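Local coordinates for putative glyoxalase superfamily protein (Ralstonia eutropha, PDB 3IUZ) that probably acts as an iron(II)-dependent dioxygenase of the 2-oxoadipate dioxygenase/decarboxylase family, within the glyoxalase-like superfamily, at residues Pro119-Ala131 against Gln141-Ser153. Residues are numbered along the deposited sequence; the frame is centred on the assembly and turned at random.
Sequences PLDRISMTGRSYA and QFFVSEFHPERFS
With CG turned beside the backbone N (chi1 -64°) and the chain straight to NE, Arg-128 runs its guanidinium along one face of the hairpin to Glu-146, whose extended chain brings the carboxylate to meet it. NH1 of Arg-128 lies 2.9 Å from OE1 of Glu-146 in a salt bridge; the oxygen sits near the guanidinium plane but is approached from above the carboxylate, the planes 86° apart. One water joins Arg-128 NH2 to Glu-146 OE1 and a second joins NH1 to Val-144 O, while Thr-126 CG2 lies over one guanidinium face, toward its rim. On the same sheet face Thr-126 OG1 forms a short hydrogen bond, 2.6 Å, with His-148 NE2 near the ring plane. Strands 125-131 and 141-147 pair as an antiparallel hairpin in the mixed sheet of this glyoxalase-like domain, between strands 112-120 and 80-87, and Ser-124 O extends the ladder by accepting from His-148 N. On the opposite face Phe-143 CE1 comes within 3.7 Å of Gly-127 CA, and Met-125 CG lies 3.9 Å from Phe-147 CD1. Glu-146 OE2 is bound by the backbone N of Glu-100. Around the buried Glu-146 carboxylate, these bonds probably stabilise the ionised form and restrict rotation.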
ATOM      1  N   PRO A 119      15.947  -4.801   7.340  1.00 23.96           N
ATOM      2  CA  PRO A 119      16.334  -6.004   6.562  1.00 25.00           C
ATOM      3  C   PRO A 119      15.423  -7.175   6.926  1.00 24.50           C
ATOM      4  O   PRO A 119      15.023  -7.288   8.075  1.00 24.82           O
ATOM      5  CB  PRO A 119      17.792  -6.277   6.979  1.00 25.60           C
ATOM      6  CG  PRO A 119      18.198  -5.124   7.847  1.00 26.71           C
ATOM      7  CD  PRO A 119      16.962  -4.426   8.329  1.00 25.08           C
ATOM      8  N   LEU A 120      15.041  -7.968   5.931  1.00 24.29           N
ATOM      9  CA  LEU A 120      14.092  -9.069   6.091  1.00 24.97           C
ATOM     10  C   LEU A 120      14.764 -10.272   5.422  1.00 25.72           C
ATOM     11  O   LEU A 120      14.262 -10.852   4.454  1.00 25.35           O
ATOM     12  CB  LEU A 120      12.749  -8.724   5.435  1.00 24.64           C
ATOM     13  CG  LEU A 120      12.046  -7.450   5.905  1.00 26.81           C
ATOM     14  CD1 LEU A 120      10.930  -7.029   4.965  1.00 26.68           C
ATOM     15  CD2 LEU A 120      11.522  -7.627   7.355  1.00 29.89           C
ATOM     16  N   ASP A 121      15.947 -10.585   5.918  1.00 26.71           N
ATOM     17  CA  ASP A 121      16.838 -11.537   5.278  1.00 28.86           C
ATOM     18  C   ASP A 121      16.223 -12.929   5.144  1.00 28.27           C
ATOM     19  O   ASP A 121      16.470 -13.641   4.150  1.00 28.45           O
ATOM     20  CB  ASP A 121      18.126 -11.604   6.081  1.00 30.19           C
ATOM     21  CG  ASP A 121      18.865 -10.269   6.067  1.00 35.68           C
ATOM     22  OD1 ASP A 121      18.744  -9.510   5.054  1.00 40.44           O
ATOM     23  OD2 ASP A 121      19.517  -9.943   7.093  1.00 43.60           O
ATOM     24  N   ARG A 122      15.393 -13.283   6.109  1.00 26.58           N
ATOM     25  CA  ARG A 122      14.785 -14.614   6.138  1.00 27.20           C
ATOM     26  C   ARG A 122      13.942 -14.819   4.889  1.00 26.59           C
ATOM     27  O   ARG A 122      13.871 -15.927   4.365  1.00 26.73           O
ATOM     28  CB  ARG A 122      13.936 -14.806   7.387  1.00 26.20           C
ATOM     29  CG  ARG A 122      13.259 -16.184   7.490  1.00 30.89           C
ATOM     30  N   ILE A 123      13.343 -13.747   4.385  1.00 24.75           N
ATOM     31  CA  ILE A 123      12.500 -13.871   3.227  1.00 23.59           C
ATOM     32  C   ILE A 123      13.124 -13.207   1.987  1.00 22.42           C
ATOM     33  O   ILE A 123      12.437 -12.951   1.024  1.00 22.40           O
ATOM     34  CB  ILE A 123      11.072 -13.327   3.542  1.00 22.83           C
ATOM     35  CG1 ILE A 123      11.089 -11.864   4.016  1.00 22.81           C
ATOM     36  CG2 ILE A 123      10.380 -14.220   4.529  1.00 21.43           C
ATOM     37  CD1 ILE A 123       9.684 -11.280   4.227  1.00 22.50           C
ATOM     38  N   SER A 124      14.423 -12.918   2.042  1.00 21.79           N
ATOM     39  CA  SER A 124      15.147 -12.294   0.930  1.00 22.14           C
ATOM     40  C   SER A 124      14.569 -10.954   0.475  1.00 20.50           C
ATOM     41  O   SER A 124      14.477 -10.674  -0.744  1.00 19.23           O
ATOM     42  CB  SER A 124      15.228 -13.231  -0.260  1.00 21.35           C
ATOM     43  OG  SER A 124      15.853 -14.406   0.156  1.00 25.91           O
HETATM   44  N   MSE A 125      14.164 -10.152   1.449  1.00 19.70           N
HETATM   45  CA  MSE A 125      13.701  -8.789   1.173  1.00 19.72           C
HETATM   46  C   MSE A 125      14.344  -7.744   2.092  1.00 20.44           C
HETATM   47  O   MSE A 125      14.893  -8.066   3.155  1.00 20.23           O
HETATM   48  CB  MSE A 125      12.184  -8.697   1.317  1.00 20.09           C
HETATM   49  CG  MSE A 125      11.389  -9.767   0.539  1.00 19.75           C
HETATM   50 SE   MSE A 125       9.576  -9.129   0.184  0.75 19.03          SE
HETATM   51  CE  MSE A 125       8.828  -8.923   1.892  1.00 27.28           C
ATOM     52  N   THR A 126      14.316  -6.511   1.624  1.00 19.58           N
ATOM     53  CA  THR A 126      14.629  -5.332   2.428  1.00 19.46           C
ATOM     54  C   THR A 126      13.413  -4.456   2.512  1.00 19.48           C
ATOM     55  O   THR A 126      12.804  -4.025   1.476  1.00 20.67           O
ATOM     56  CB  THR A 126      15.783  -4.503   1.801  1.00 19.81           C
ATOM     57  OG1 THR A 126      16.900  -5.361   1.569  1.00 18.00           O
ATOM     58  CG2 THR A 126      16.174  -3.328   2.746  1.00 21.40           C
ATOM     59  N   GLY A 127      13.037  -4.119   3.734  1.00 18.54           N
ATOM     60  CA  GLY A 127      11.918  -3.214   3.929  1.00 18.61           C
ATOM     61  C   GLY A 127      12.360  -1.853   4.410  1.00 17.89           C
ATOM     62  O   GLY A 127      13.346  -1.751   5.141  1.00 18.68           O
ATOM     63  N   ARG A 128      11.653  -0.823   3.964  1.00 16.08           N
ATOM     64  CA  ARG A 128      11.934   0.569   4.367  1.00 15.79           C
ATOM     65  C   ARG A 128      10.624   1.282   4.626  1.00 15.55           C
ATOM     66  O   ARG A 128       9.649   1.120   3.886  1.00 17.75           O
ATOM     67  CB  ARG A 128      12.704   1.297   3.278  1.00 15.28           C
ATOM     68  CG  ARG A 128      14.062   0.722   3.017  1.00 17.17           C
ATOM     69  CD  ARG A 128      14.900   1.514   2.002  1.00 15.82           C
ATOM     70  NE  ARG A 128      16.221   0.892   1.710  1.00 15.31           N
ATOM     71  CZ  ARG A 128      16.448  -0.076   0.823  1.00 16.00           C
ATOM     72  NH1 ARG A 128      15.459  -0.642   0.147  1.00 15.09           N
ATOM     73  NH2 ARG A 128      17.689  -0.500   0.616  1.00 18.66           N
ATOM     74  N   SER A 129      10.579   2.098   5.659  1.00 14.79           N
ATOM     75  CA  SER A 129       9.387   2.890   5.922  1.00 14.71           C
ATOM     76  C   SER A 129       9.601   4.345   5.522  1.00 14.68           C
ATOM     77  O   SER A 129      10.735   4.867   5.599  1.00 14.97           O
ATOM     78  CB  SER A 129       9.008   2.792   7.387  1.00 14.68           C
ATOM     79  OG  SER A 129      10.033   3.388   8.181  1.00 15.32           O
ATOM     80  N   TYR A 130       8.513   4.952   5.065  1.00 13.74           N
ATOM     81  CA  TYR A 130       8.431   6.357   4.604  1.00 13.33           C
ATOM     82  C   TYR A 130       7.343   7.076   5.387  1.00 14.25           C
ATOM     83  O   TYR A 130       6.168   6.672   5.383  1.00 15.27           O
ATOM     84  CB  TYR A 130       8.134   6.401   3.076  1.00 13.81           C
ATOM     85  CG  TYR A 130       9.345   5.946   2.351  1.00 13.15           C
ATOM     86  CD1 TYR A 130      10.395   6.827   2.142  1.00 14.57           C
ATOM     87  CD2 TYR A 130       9.551   4.578   2.079  1.00 12.03           C
ATOM     88  CE1 TYR A 130      11.590   6.409   1.532  1.00 15.59           C
ATOM     89  CE2 TYR A 130      10.721   4.133   1.502  1.00 12.41           C
ATOM     90  CZ  TYR A 130      11.748   5.049   1.226  1.00 14.43           C
ATOM     91  OH  TYR A 130      12.919   4.595   0.693  1.00 16.22           O
ATOM     92  N   ALA A 131       7.726   8.171   6.046  1.00 14.01           N
ATOM     93  CA  ALA A 131       6.784   8.992   6.803  1.00 14.03           C
ATOM     94  C   ALA A 131       6.720  10.361   6.208  1.00 13.80           C
ATOM     95  O   ALA A 131       7.729  10.905   5.746  1.00 14.01           O
ATOM     96  CB  ALA A 131       7.206   9.115   8.308  1.00 12.24           C
ATOM     97  N   GLN A 141       2.006   5.972   6.894  1.00 17.40           N
ATOM     98  CA  GLN A 141       3.319   5.690   6.367  1.00 17.54           C
ATOM     99  C   GLN A 141       3.177   4.751   5.182  1.00 18.66           C
ATOM    100  O   GLN A 141       2.127   4.111   5.018  1.00 18.39           O
ATOM    101  CB  GLN A 141       4.222   5.063   7.393  1.00 17.49           C
ATOM    102  CG  GLN A 141       4.652   5.982   8.488  1.00 16.63           C
ATOM    103  CD  GLN A 141       5.642   5.297   9.410  1.00 18.87           C
ATOM    104  OE1 GLN A 141       6.857   5.273   9.154  1.00 21.85           O
ATOM    105  NE2 GLN A 141       5.126   4.692  10.475  1.00 17.65           N
ATOM    106  N   PHE A 142       4.230   4.682   4.367  1.00 17.79           N
ATOM    107  CA  PHE A 142       4.369   3.661   3.341  1.00 17.59           C
ATOM    108  C   PHE A 142       5.475   2.738   3.776  1.00 18.13           C
ATOM    109  O   PHE A 142       6.589   3.192   4.172  1.00 18.99           O
ATOM    110  CB  PHE A 142       4.734   4.257   1.999  1.00 17.90           C
ATOM    111  CG  PHE A 142       3.570   4.809   1.244  1.00 17.89           C
ATOM    112  CD1 PHE A 142       3.041   6.050   1.553  1.00 16.73           C
ATOM    113  CD2 PHE A 142       2.958   4.050   0.259  1.00 15.46           C
ATOM    114  CE1 PHE A 142       1.930   6.545   0.864  1.00 18.66           C
ATOM    115  CE2 PHE A 142       1.864   4.523  -0.435  1.00 17.85           C
ATOM    116  CZ  PHE A 142       1.335   5.754  -0.155  1.00 19.42           C
ATOM    117  N   PHE A 143       5.224   1.433   3.682  1.00 17.82           N
ATOM    118  CA  PHE A 143       6.267   0.452   3.937  1.00 16.82           C
ATOM    119  C   PHE A 143       6.546  -0.186   2.584  1.00 17.60           C
ATOM    120  O   PHE A 143       5.647  -0.756   1.993  1.00 17.55           O
ATOM    121  CB  PHE A 143       5.842  -0.565   4.993  1.00 16.77           C
ATOM    122  CG  PHE A 143       6.988  -1.383   5.508  1.00 18.12           C
ATOM    123  CD1 PHE A 143       7.445  -2.488   4.799  1.00 16.98           C
ATOM    124  CD2 PHE A 143       7.636  -1.046   6.676  1.00 21.41           C
ATOM    125  CE1 PHE A 143       8.500  -3.254   5.279  1.00 20.88           C
ATOM    126  CE2 PHE A 143       8.690  -1.802   7.143  1.00 20.37           C
ATOM    127  CZ  PHE A 143       9.133  -2.892   6.447  1.00 21.88           C
ATOM    128  N   VAL A 144       7.749   0.008   2.055  1.00 15.45           N
ATOM    129  CA  VAL A 144       8.074  -0.482   0.728  1.00 15.15           C
ATOM    130  C   VAL A 144       9.158  -1.496   0.856  1.00 14.59           C
ATOM    131  O   VAL A 144      10.246  -1.196   1.373  1.00 16.95           O
ATOM    132  CB  VAL A 144       8.555   0.653  -0.201  1.00 14.24           C
ATOM    133  CG1 VAL A 144       8.829   0.068  -1.624  1.00 13.74           C
ATOM    134  CG2 VAL A 144       7.478   1.789  -0.224  1.00 13.28           C
ATOM    135  N   SER A 145       8.858  -2.692   0.394  1.00 14.74           N
ATOM    136  CA  SER A 145       9.807  -3.783   0.384  1.00 15.60           C
ATOM    137  C   SER A 145      10.329  -4.076  -0.997  1.00 15.32           C
ATOM    138  O   SER A 145       9.627  -3.875  -2.003  1.00 16.03           O
ATOM    139  CB  SER A 145       9.145  -5.022   0.967  1.00 15.81           C
ATOM    140  OG  SER A 145       9.001  -4.848   2.365  1.00 19.58           O
ATOM    141  N   GLU A 146      11.574  -4.529  -1.029  1.00 15.96           N
ATOM    142  CA  GLU A 146      12.240  -4.985  -2.224  1.00 16.39           C
ATOM    143  C   GLU A 146      12.573  -6.460  -2.104  1.00 17.10           C
ATOM    144  O   GLU A 146      13.248  -6.908  -1.138  1.00 17.36           O
ATOM    145  CB  GLU A 146      13.568  -4.272  -2.435  1.00 17.59           C
ATOM    146  CG  GLU A 146      13.504  -2.772  -2.535  1.00 18.70           C
ATOM    147  CD  GLU A 146      14.872  -2.177  -2.824  1.00 19.70           C
ATOM    148  OE1 GLU A 146      15.861  -2.464  -2.072  1.00 17.85           O
ATOM    149  OE2 GLU A 146      14.913  -1.391  -3.784  1.00 17.93           O
ATOM    150  N   PHE A 147      12.152  -7.219  -3.106  1.00 17.36           N
ATOM    151  CA  PHE A 147      12.561  -8.624  -3.223  1.00 17.25           C
ATOM    152  C   PHE A 147      13.911  -8.787  -3.965  1.00 17.08           C
ATOM    153  O   PHE A 147      14.143  -8.172  -5.023  1.00 16.96           O
ATOM    154  CB  PHE A 147      11.464  -9.469  -3.913  1.00 17.61           C
ATOM    155  CG  PHE A 147      11.817 -10.894  -3.955  1.00 18.24           C
ATOM    156  CD1 PHE A 147      11.670 -11.665  -2.844  1.00 19.66           C
ATOM    157  CD2 PHE A 147      12.426 -11.442  -5.084  1.00 19.79           C
ATOM    158  CE1 PHE A 147      12.087 -12.965  -2.848  1.00 18.43           C
ATOM    159  CE2 PHE A 147      12.839 -12.774  -5.072  1.00 22.31           C
ATOM    160  CZ  PHE A 147      12.665 -13.498  -3.952  1.00 19.17           C
ATOM    161  N   HIS A 148      14.762  -9.664  -3.419  1.00 15.77           N
ATOM    162  CA  HIS A 148      16.127  -9.935  -3.885  1.00 16.11           C
ATOM    163  C   HIS A 148      16.274 -11.351  -4.461  1.00 16.61           C
ATOM    164  O   HIS A 148      16.416 -12.312  -3.701  1.00 15.84           O
ATOM    165  CB  HIS A 148      17.132  -9.794  -2.726  1.00 15.41           C
ATOM    166  CG  HIS A 148      17.070  -8.460  -2.039  1.00 17.29           C
ATOM    167  ND1 HIS A 148      17.298  -7.290  -2.716  1.00 19.12           N
ATOM    168  CD2 HIS A 148      16.822  -8.111  -0.750  1.00 17.42           C
ATOM    169  CE1 HIS A 148      17.148  -6.262  -1.889  1.00 21.06           C
ATOM    170  NE2 HIS A 148      16.875  -6.729  -0.683  1.00 18.92           N
ATOM    171  N   PRO A 149      16.300 -11.463  -5.803  1.00 18.02           N
ATOM    172  CA  PRO A 149      16.391 -12.798  -6.441  1.00 19.05           C
ATOM    173  C   PRO A 149      17.759 -13.448  -6.433  1.00 20.18           C
ATOM    174  O   PRO A 149      17.866 -14.623  -6.800  1.00 21.45           O
ATOM    175  CB  PRO A 149      15.971 -12.509  -7.906  1.00 18.17           C
ATOM    176  CG  PRO A 149      15.220 -11.176  -7.859  1.00 18.00           C
ATOM    177  CD  PRO A 149      15.981 -10.411  -6.800  1.00 17.21           C
ATOM    178  N   GLU A 150      18.802 -12.692  -6.081  1.00 21.85           N
ATOM    179  CA  GLU A 150      20.213 -13.110  -6.314  1.00 22.74           C
ATOM    180  C   GLU A 150      20.550 -14.509  -5.838  1.00 23.70           C
ATOM    181  O   GLU A 150      21.263 -15.255  -6.514  1.00 23.54           O
ATOM    182  CB  GLU A 150      21.204 -12.136  -5.620  1.00 23.42           C
ATOM    183  CG  GLU A 150      21.486 -10.864  -6.405  1.00 23.39           C
ATOM    184  CD  GLU A 150      20.348  -9.831  -6.368  1.00 24.19           C
ATOM    185  OE1 GLU A 150      19.312 -10.039  -5.671  1.00 21.63           O
ATOM    186  OE2 GLU A 150      20.532  -8.768  -7.020  1.00 26.49           O
ATOM    187  N   ARG A 151      20.094 -14.846  -4.642  1.00 24.41           N
ATOM    188  CA  ARG A 151      20.549 -16.090  -4.030  1.00 25.63           C
ATOM    189  C   ARG A 151      19.759 -17.309  -4.450  1.00 24.52           C
ATOM    190  O   ARG A 151      20.085 -18.404  -4.036  1.00 25.15           O
ATOM    191  CB  ARG A 151      20.568 -15.970  -2.502  1.00 26.18           C
ATOM    192  CG  ARG A 151      21.652 -14.970  -2.025  1.00 30.38           C
ATOM    193  CD  ARG A 151      21.540 -14.695  -0.536  1.00 37.41           C
ATOM    194  NE  ARG A 151      21.195 -15.928   0.182  1.00 44.95           N
ATOM    195  CZ  ARG A 151      22.060 -16.774   0.753  1.00 49.72           C
ATOM    196  NH1 ARG A 151      23.380 -16.546   0.734  1.00 53.05           N
ATOM    197  NH2 ARG A 151      21.597 -17.872   1.352  1.00 51.29           N
ATOM    198  N   PHE A 152      18.754 -17.137  -5.287  1.00 23.61           N
ATOM    199  CA  PHE A 152      17.866 -18.232  -5.622  1.00 22.81           C
ATOM    200  C   PHE A 152      18.397 -19.052  -6.802  1.00 22.46           C
ATOM    201  O   PHE A 152      19.407 -18.708  -7.402  1.00 21.95           O
ATOM    202  CB  PHE A 152      16.471 -17.692  -5.877  1.00 21.42           C
ATOM    203  CG  PHE A 152      15.793 -17.204  -4.632  1.00 20.64           C
ATOM    204  CD1 PHE A 152      16.038 -15.916  -4.149  1.00 19.88           C
ATOM    205  CD2 PHE A 152      14.969 -18.038  -3.908  1.00 19.63           C
ATOM    206  CE1 PHE A 152      15.440 -15.461  -3.000  1.00 19.88           C
ATOM    207  CE2 PHE A 152      14.351 -17.601  -2.746  1.00 20.53           C
ATOM    208  CZ  PHE A 152      14.583 -16.296  -2.278  1.00 18.92           C
ATOM    209  N   SER A 153      17.702 -20.120  -7.141  1.00 22.03           N
ATOM    210  CA  SER A 153      18.161 -20.981  -8.220  1.00 21.46           C
ATOM    211  C   SER A 153      18.223 -20.304  -9.589  1.00 22.83           C
ATOM    212  O   SER A 153      17.629 -19.254  -9.820  1.00 22.54           O
ATOM    213  CB  SER A 153      17.287 -22.244  -8.286  1.00 21.44           C
ATOM    214  OG  SER A 153      16.035 -22.004  -8.900  1.00 19.46           O
TER
HETATM  215  O   HOH W   1      12.650  -0.424   0.103  1.00 15.59           O
HETATM  216  O   HOH W   2      18.374  -2.228  -1.574  1.00 25.08           O
HETATM  217  O   HOH W   3       9.160   3.983  10.512  1.00 28.65           O